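PDB 1RWR: filamentous hemagglutinin from Bordetella pertussis, which serves as an adhesin exported by the two-partner secretion pathway, its N-terminal secretion domain, a beta-helix, probably directing it to its outer-membrane partner. Local coordinates for residues A[9-14]-A[19-24]; A[46-51]-A[101-106]; A[230-235]-A[239-244]. One frame throughout, in Å; residues are numbered along the deposited sequence.

Contact 1 of 3, residues A[9-14]-A[19-24]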
# COMPACT_ATOMS: atom_id res chain seq x y z
N THR A 9 -20.41 -8.24 -5.58
CA THR A 9 -19.95 -6.87 -5.78
C THR A 9 -20.60 -6.22 -7.01
O THR A 9 -20.64 -6.83 -8.08
CB THR A 9 -18.41 -6.84 -5.90
OG1 THR A 9 -17.83 -7.50 -4.79
CG2 THR A 9 -17.87 -5.40 -5.83
N GLN A 10 -21.14 -5.02 -6.85
CA GLN A 10 -21.62 -4.25 -7.98
C GLN A 10 -20.93 -2.92 -8.07
O GLN A 10 -20.42 -2.41 -7.06
CB GLN A 10 -23.14 -4.05 -7.89
CG GLN A 10 -23.94 -5.36 -7.77
CD GLN A 10 -23.99 -6.25 -9.06
OE1 GLN A 10 -23.88 -5.76 -10.18
NE2 GLN A 10 -24.22 -7.56 -8.87
N VAL A 11 -20.84 -2.38 -9.28
CA VAL A 11 -20.27 -1.06 -9.50
C VAL A 11 -21.31 -0.21 -10.23
O VAL A 11 -21.77 -0.58 -11.32
CB VAL A 11 -18.96 -1.09 -10.34
CG1 VAL A 11 -18.48 0.30 -10.62
CG2 VAL A 11 -17.88 -1.85 -9.63
N LEU A 12 -21.68 0.92 -9.62
CA LEU A 12 -22.53 1.90 -10.24
C LEU A 12 -21.63 2.92 -10.92
O LEU A 12 -20.88 3.66 -10.27
CB LEU A 12 -23.45 2.54 -9.20
CG LEU A 12 -24.29 1.55 -8.40
CD1 LEU A 12 -25.10 2.31 -7.32
CD2 LEU A 12 -25.21 0.80 -9.35
N GLN A 13 -21.70 2.89 -12.25
CA GLN A 13 -20.85 3.70 -13.12
C GLN A 13 -21.59 3.92 -14.44
O GLN A 13 -22.61 3.31 -14.73
CB GLN A 13 -19.50 3.01 -13.38
CG GLN A 13 -19.58 1.63 -14.05
CD GLN A 13 -18.23 0.91 -14.03
OE1 GLN A 13 -17.19 1.57 -14.03
NE2 GLN A 13 -18.24 -0.44 -14.02
N GLY A 14 -21.06 4.79 -15.26
CA GLY A 14 -21.79 5.18 -16.45
C GLY A 14 -21.44 6.61 -16.73
O GLY A 14 -21.71 7.48 -15.91
N PRO A 19 -17.47 6.43 -10.06
CA PRO A 19 -17.95 5.07 -9.76
C PRO A 19 -18.13 4.79 -8.28
O PRO A 19 -17.37 5.31 -7.48
CB PRO A 19 -16.87 4.14 -10.34
CG PRO A 19 -15.74 4.96 -10.63
CD PRO A 19 -16.16 6.43 -10.71
N VAL A 20 -19.18 4.02 -7.95
CA VAL A 20 -19.52 3.64 -6.60
C VAL A 20 -19.44 2.12 -6.58
O VAL A 20 -20.12 1.45 -7.37
CB VAL A 20 -20.94 4.07 -6.20
CG1 VAL A 20 -21.34 3.46 -4.85
CG2 VAL A 20 -21.08 5.57 -6.18
N VAL A 21 -18.60 1.58 -5.71
CA VAL A 21 -18.49 0.15 -5.52
C VAL A 21 -19.41 -0.24 -4.38
O VAL A 21 -19.16 0.13 -3.22
CB VAL A 21 -17.05 -0.28 -5.17
CG1 VAL A 21 -16.98 -1.77 -4.97
CG2 VAL A 21 -16.08 0.16 -6.26
N ASN A 22 -20.50 -0.94 -4.72
CA ASN A 22 -21.32 -1.61 -3.73
C ASN A 22 -20.63 -2.92 -3.34
O ASN A 22 -20.87 -3.97 -3.92
CB ASN A 22 -22.76 -1.82 -4.23
CG ASN A 22 -23.58 -0.57 -4.14
OD1 ASN A 22 -23.27 0.32 -3.36
ND2 ASN A 22 -24.65 -0.48 -4.96
N ILE A 23 -19.76 -2.80 -2.34
CA ILE A 23 -18.97 -3.89 -1.83
C ILE A 23 -19.88 -5.03 -1.32
O ILE A 23 -21.04 -4.79 -0.96
CB ILE A 23 -18.04 -3.41 -0.68
CG1 ILE A 23 -18.81 -2.78 0.49
CG2 ILE A 23 -17.01 -2.39 -1.18
CD1 ILE A 23 -17.92 -2.60 1.76
N ALA A 24 -19.31 -6.23 -1.28
CA ALA A 24 -19.96 -7.41 -0.74
C ALA A 24 -20.18 -7.30 0.74
O ALA A 24 -19.42 -6.66 1.48
CB ALA A 24 -19.12 -8.66 -1.07
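Leu-12 and Val-20 face each other as a hydrogen-bonded antiparallel pair: Leu-12 N reaches Val-20 O at 2.8 Å and Val-20 N returns to Leu-12 O at 2.9 Å. A second such pair, Gln-10 with Asn-22, is less regular, since the bond from Asn-22 N to Gln-10 O, though only 2.8 Å long, is bent to 131° at the hydrogen. Asn-22 sits at the centre of an inverse gamma turn, where the strand is already giving way to the turn. Between the two pairs, Val-11 and Val-21 form a non-hydrogen-bonded pair and turn their side chains to the other face.

The side chain of Leu-12 can be followed outward. Its CB lies 4.2 Å from CB of Val-20, the cross-strand neighbour. CG, placed anti to the carbonyl carbon (chi1 -55°), is carried diagonally to the amide of Asn-22, and CD1 ends 3.7 Å from ND2 of that residue in plain van der Waals contact. The other end of the amide is engaged elsewhere, Asn-22 OD1 taking a hydrogen bond from Asn-49. On the valine face, Val-11 CG1 lies 4.2 Å from Pro-19 CB, the two side chains running alongside each other, while CG2 of Thr-9 meets CG1 of Val-21 at 3.8 Å. Threonine suits this place because its methyl packs on Val-21, the side chain also touching Phe-36, while OG1 is hydrogen-bonded to Asn-34 OD1. Beta-branched valines favour the extended backbone. Together the strands make a beta hairpin whose second member, 20-22, lies parallel to strand 45-50, so that the hairpin extends a sheet of the beta-helix at its N-terminal end.

Contact 2 of 3, residues A[46-51]-A[101-106]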
# COMPACT_ATOMS: atom_id res chain seq x y z
N VAL A 46 -12.80 6.95 -6.70
CA VAL A 46 -13.83 5.92 -6.58
C VAL A 46 -14.40 6.01 -5.17
O VAL A 46 -13.69 6.38 -4.24
CB VAL A 46 -13.27 4.46 -6.82
CG1 VAL A 46 -12.19 4.03 -5.82
CG2 VAL A 46 -14.37 3.44 -6.87
N VAL A 47 -15.67 5.67 -5.03
CA VAL A 47 -16.30 5.61 -3.73
C VAL A 47 -16.61 4.15 -3.38
O VAL A 47 -17.35 3.49 -4.12
CB VAL A 47 -17.59 6.45 -3.72
CG1 VAL A 47 -18.33 6.34 -2.35
CG2 VAL A 47 -17.26 7.87 -4.04
N PHE A 48 -16.11 3.69 -2.24
CA PHE A 48 -16.49 2.40 -1.70
C PHE A 48 -17.70 2.59 -0.80
O PHE A 48 -17.65 3.36 0.15
CB PHE A 48 -15.35 1.78 -0.88
CG PHE A 48 -14.19 1.38 -1.70
CD1 PHE A 48 -14.16 0.16 -2.33
CD2 PHE A 48 -13.11 2.25 -1.85
CE1 PHE A 48 -13.04 -0.21 -3.10
CE2 PHE A 48 -12.04 1.91 -2.60
CZ PHE A 48 -11.99 0.68 -3.23
N ASN A 49 -18.78 1.90 -1.09
CA ASN A 49 -20.04 2.15 -0.38
C ASN A 49 -20.15 1.27 0.85
O ASN A 49 -20.58 0.14 0.76
CB ASN A 49 -21.26 1.98 -1.30
CG ASN A 49 -22.57 2.47 -0.66
OD1 ASN A 49 -22.62 2.77 0.55
ND2 ASN A 49 -23.63 2.52 -1.46
N ASN A 50 -19.76 1.82 2.00
CA ASN A 50 -19.89 1.12 3.28
C ASN A 50 -21.01 1.73 4.12
O ASN A 50 -20.90 1.84 5.37
CB ASN A 50 -18.57 1.19 4.03
CG ASN A 50 -18.36 0.08 5.04
OD1 ASN A 50 -18.93 -1.01 4.96
ND2 ASN A 50 -17.43 0.33 5.97
N GLY A 51 -22.07 2.14 3.42
CA GLY A 51 -23.17 2.88 4.01
C GLY A 51 -24.41 2.03 4.20
O GLY A 51 -24.79 1.29 3.33
N LEU A 101 -8.51 -0.35 3.72
CA LEU A 101 -8.56 -0.65 2.30
C LEU A 101 -7.35 -1.50 1.95
O LEU A 101 -6.22 -1.17 2.30
CB LEU A 101 -8.55 0.62 1.42
CG LEU A 101 -9.76 1.54 1.54
CD1 LEU A 101 -9.51 2.78 0.68
CD2 LEU A 101 -11.04 0.83 1.09
N ILE A 102 -7.60 -2.58 1.22
CA ILE A 102 -6.55 -3.44 0.68
C ILE A 102 -6.86 -3.65 -0.77
O ILE A 102 -7.96 -4.13 -1.11
CB ILE A 102 -6.52 -4.83 1.40
CG1 ILE A 102 -6.41 -4.73 2.92
CG2 ILE A 102 -5.38 -5.65 0.86
CD1 ILE A 102 -7.70 -4.53 3.64
N ILE A 103 -5.91 -3.28 -1.63
CA ILE A 103 -6.01 -3.48 -3.07
C ILE A 103 -4.93 -4.50 -3.47
O ILE A 103 -3.75 -4.26 -3.31
CB ILE A 103 -5.83 -2.16 -3.86
CG1 ILE A 103 -6.72 -1.01 -3.35
CG2 ILE A 103 -6.09 -2.43 -5.38
CD1 ILE A 103 -8.11 -1.27 -3.37
N ALA A 104 -5.35 -5.64 -3.97
CA ALA A 104 -4.45 -6.77 -4.28
C ALA A 104 -4.55 -7.15 -5.74
O ALA A 104 -5.62 -7.54 -6.24
CB ALA A 104 -4.78 -7.97 -3.40
N ASN A 105 -3.43 -7.07 -6.45
CA ASN A 105 -3.39 -7.49 -7.83
C ASN A 105 -1.99 -8.10 -8.13
O ASN A 105 -1.01 -7.37 -8.28
CB ASN A 105 -3.71 -6.31 -8.76
CG ASN A 105 -3.83 -6.76 -10.23
OD1 ASN A 105 -3.35 -7.86 -10.58
ND2 ASN A 105 -4.41 -5.93 -11.06
N PRO A 106 -1.88 -9.42 -8.16
CA PRO A 106 -0.59 -10.05 -8.44
C PRO A 106 0.06 -9.66 -9.77
O PRO A 106 1.26 -9.82 -9.90
CB PRO A 106 -0.91 -11.55 -8.38
CG PRO A 106 -2.02 -11.60 -7.40
CD PRO A 106 -2.90 -10.41 -7.75
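Phe-48 and Leu-101 meet methyl to ring: CD2 of Leu-101 sits over one face of the phenyl group, 4.1 Å from its centroid and 21° off the ring normal, a CH-pi contact. The methyl is displaced toward the rim, so its nearest ring atom is CD2 of Phe-48 at 3.9 Å. Both side chains start out toward the opposite strand with CG anti to the carbonyl carbon, and the chi2 of Phe-48 (-84°) turns the ring so that this face receives the leucine.

This is the close part of the contact. The phenyl tip is more loosely met, CZ of Phe-48 lying 4.3 Å from CD1 of Ile-103 in an oblique approach. The backbones remain far apart, 9.4 Å between the CA atoms of Phe-48 and Leu-101, and no hydrogen bond spans the gap. Such side-chain packing between strands of different sheets is what fills the interior of a right-handed parallel beta-helix, the fold of this secretion domain. Leu-101 and Ile-103, two residues apart on one strand, point inward together, and large apolar side chains suit this interior: Ile-76 packs on Phe-48, Leu-92 and Leu-122 on Leu-101, and Leu-124 on Ile-103.

The loose side is not a solvent face, for all three touching residues are buried. Farther along strand 45-50, away from the ring, polar groups take over: OD1 of Asn-49 accepts from N of Gly-51 at 3.0 Å, an Asx turn, while its ND2 bonds to Thr-64 O. Asn-50, through its own amide, bonds to Lys-97 O and Ala-73 N.

Contact 3 of 3, residues A[230-235]-A[239-244]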
# COMPACT_ATOMS: atom_id res chain seq x y z
N ILE A 230 9.02 5.04 9.15
CA ILE A 230 9.26 4.50 7.80
C ILE A 230 10.02 3.19 7.94
O ILE A 230 11.05 3.11 8.65
CB ILE A 230 10.09 5.48 6.96
CG1 ILE A 230 9.38 6.83 6.82
CG2 ILE A 230 10.36 4.91 5.56
CD1 ILE A 230 10.23 7.86 6.13
N THR A 231 9.51 2.15 7.29
CA THR A 231 10.13 0.85 7.30
C THR A 231 10.25 0.35 5.86
O THR A 231 9.25 0.32 5.14
CB THR A 231 9.28 -0.11 8.09
OG1 THR A 231 9.14 0.38 9.43
CG2 THR A 231 9.96 -1.48 8.19
N LEU A 232 11.46 -0.03 5.47
CA LEU A 232 11.74 -0.67 4.19
C LEU A 232 12.33 -2.03 4.42
O LEU A 232 13.34 -2.16 5.14
CB LEU A 232 12.66 0.19 3.31
CG LEU A 232 12.35 1.71 3.17
CD1 LEU A 232 13.49 2.37 2.39
CD2 LEU A 232 11.05 1.96 2.49
N VAL A 233 11.71 -3.05 3.85
CA VAL A 233 12.08 -4.42 4.05
C VAL A 233 12.18 -5.12 2.70
O VAL A 233 11.27 -5.02 1.88
CB VAL A 233 11.07 -5.16 4.94
CG1 VAL A 233 11.40 -6.68 4.97
CG2 VAL A 233 11.03 -4.56 6.35
N SER A 234 13.28 -5.85 2.49
CA SER A 234 13.49 -6.68 1.32
C SER A 234 13.94 -8.03 1.85
O SER A 234 14.94 -8.12 2.58
CB SER A 234 14.57 -6.07 0.44
OG SER A 234 14.87 -6.91 -0.65
N SER A 235 13.21 -9.08 1.53
CA SER A 235 13.50 -10.38 2.12
C SER A 235 14.20 -11.38 1.18
O SER A 235 14.77 -12.37 1.68
CB SER A 235 12.19 -10.93 2.74
OG SER A 235 11.30 -11.09 1.72
N LEU A 239 19.13 -9.51 -3.03
CA LEU A 239 18.50 -8.36 -3.72
C LEU A 239 18.67 -7.12 -2.86
O LEU A 239 18.69 -7.22 -1.64
CB LEU A 239 17.02 -8.63 -4.00
CG LEU A 239 16.77 -9.44 -5.27
CD1 LEU A 239 17.30 -10.85 -5.10
CD2 LEU A 239 15.36 -9.54 -5.70
N GLY A 240 18.76 -5.95 -3.49
CA GLY A 240 19.10 -4.72 -2.79
C GLY A 240 17.94 -3.83 -2.49
O GLY A 240 16.88 -3.92 -3.11
N VAL A 241 18.12 -2.96 -1.51
CA VAL A 241 17.26 -1.81 -1.32
C VAL A 241 18.05 -0.57 -1.70
O VAL A 241 19.05 -0.27 -1.07
CB VAL A 241 16.85 -1.66 0.16
CG1 VAL A 241 16.04 -0.37 0.35
CG2 VAL A 241 16.07 -2.85 0.60
N ARG A 242 17.61 0.10 -2.74
CA ARG A 242 18.17 1.37 -3.15
C ARG A 242 17.09 2.41 -3.00
O ARG A 242 16.02 2.32 -3.59
CB ARG A 242 18.65 1.35 -4.58
CG ARG A 242 19.28 2.70 -5.00
CD ARG A 242 20.07 2.64 -6.26
NE ARG A 242 19.28 2.20 -7.40
CZ ARG A 242 19.78 1.99 -8.61
NH1 ARG A 242 21.07 2.18 -8.83
NH2 ARG A 242 18.99 1.58 -9.60
N GLN A 243 17.38 3.44 -2.23
CA GLN A 243 16.42 4.50 -2.01
C GLN A 243 17.18 5.80 -1.95
O GLN A 243 17.70 6.17 -0.89
CB GLN A 243 15.63 4.26 -0.72
CG GLN A 243 14.62 5.39 -0.27
CD GLN A 243 13.69 6.02 -1.34
OE1 GLN A 243 14.12 6.43 -2.41
NE2 GLN A 243 12.41 6.17 -1.02
N LEU A 244 17.26 6.46 -3.11
CA LEU A 244 17.96 7.73 -3.24
C LEU A 244 17.08 8.93 -2.88
O LEU A 244 17.61 10.03 -2.66
CB LEU A 244 18.48 7.90 -4.65
CG LEU A 244 19.32 6.76 -5.21
CD1 LEU A 244 19.81 7.12 -6.60
CD2 LEU A 244 20.46 6.46 -4.29
O HOH W 1 16.94 -8.48 0.03
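Ser-234 and Val-241 make the tightest meeting here, CB of the serine lying 3.6 Å from CG2 of the valine. With its hydroxyl anti to the backbone N (chi1 176°), Ser-234 directs OG toward the start of the other strand, where a water joins it to the carbonyl of Leu-239: the water lies 2.7 Å from Ser-234 OG and donates to Leu-239 O. A small hydroxylated residue therefore suits a point where a valine methyl comes close and a hydroxyl can share a water with the Leu-239 carbonyl.

With CG anti to the carbonyl carbon (chi1 -47°), Leu-232 extends CD1 across to CG of Gln-243 at 4.2 Å and to CG1 of Val-241 at 4.3 Å. Gln-243 begins anti to its own N but bends at chi2 (45°), meeting the leucine roughly at right angles with its aliphatic part. The bend leaves the amide directed at backbone groups: NE2 bonds to Gly-223 O and OE1 to Gly-245 N. Strands 229-234 and 240-243 belong to two different sheets of the beta-helix; Met-225 and Ala-216 of the preceding strands and Val-255 of strand 252-257 pack around their inward side chains.

Overall arrangement
From the N terminus, contact 1 closes first, joining residues 9-14 to 19-24 across a four-residue connection. Contact 2 opens only afterwards and closes a much longer loop, from 46-51 to 101-106, much of it strand. Contact 3 follows with a three-residue connection between 230-235 and 239-244. The three are therefore in series, neither nesting nor crossing. Contacts 1 and 2 touch directly, because strands 20-22 and 45-50 are sheet neighbours joined through Val-21 and Val-47. Contact 3 lies on the far side of the chain's centre, about 27 Å from contact 2 between centres, yet strands 99-104 and 229-234 share the ten-stranded parallel sheet, which contact 3 ties to strand 240-243 of another sheet.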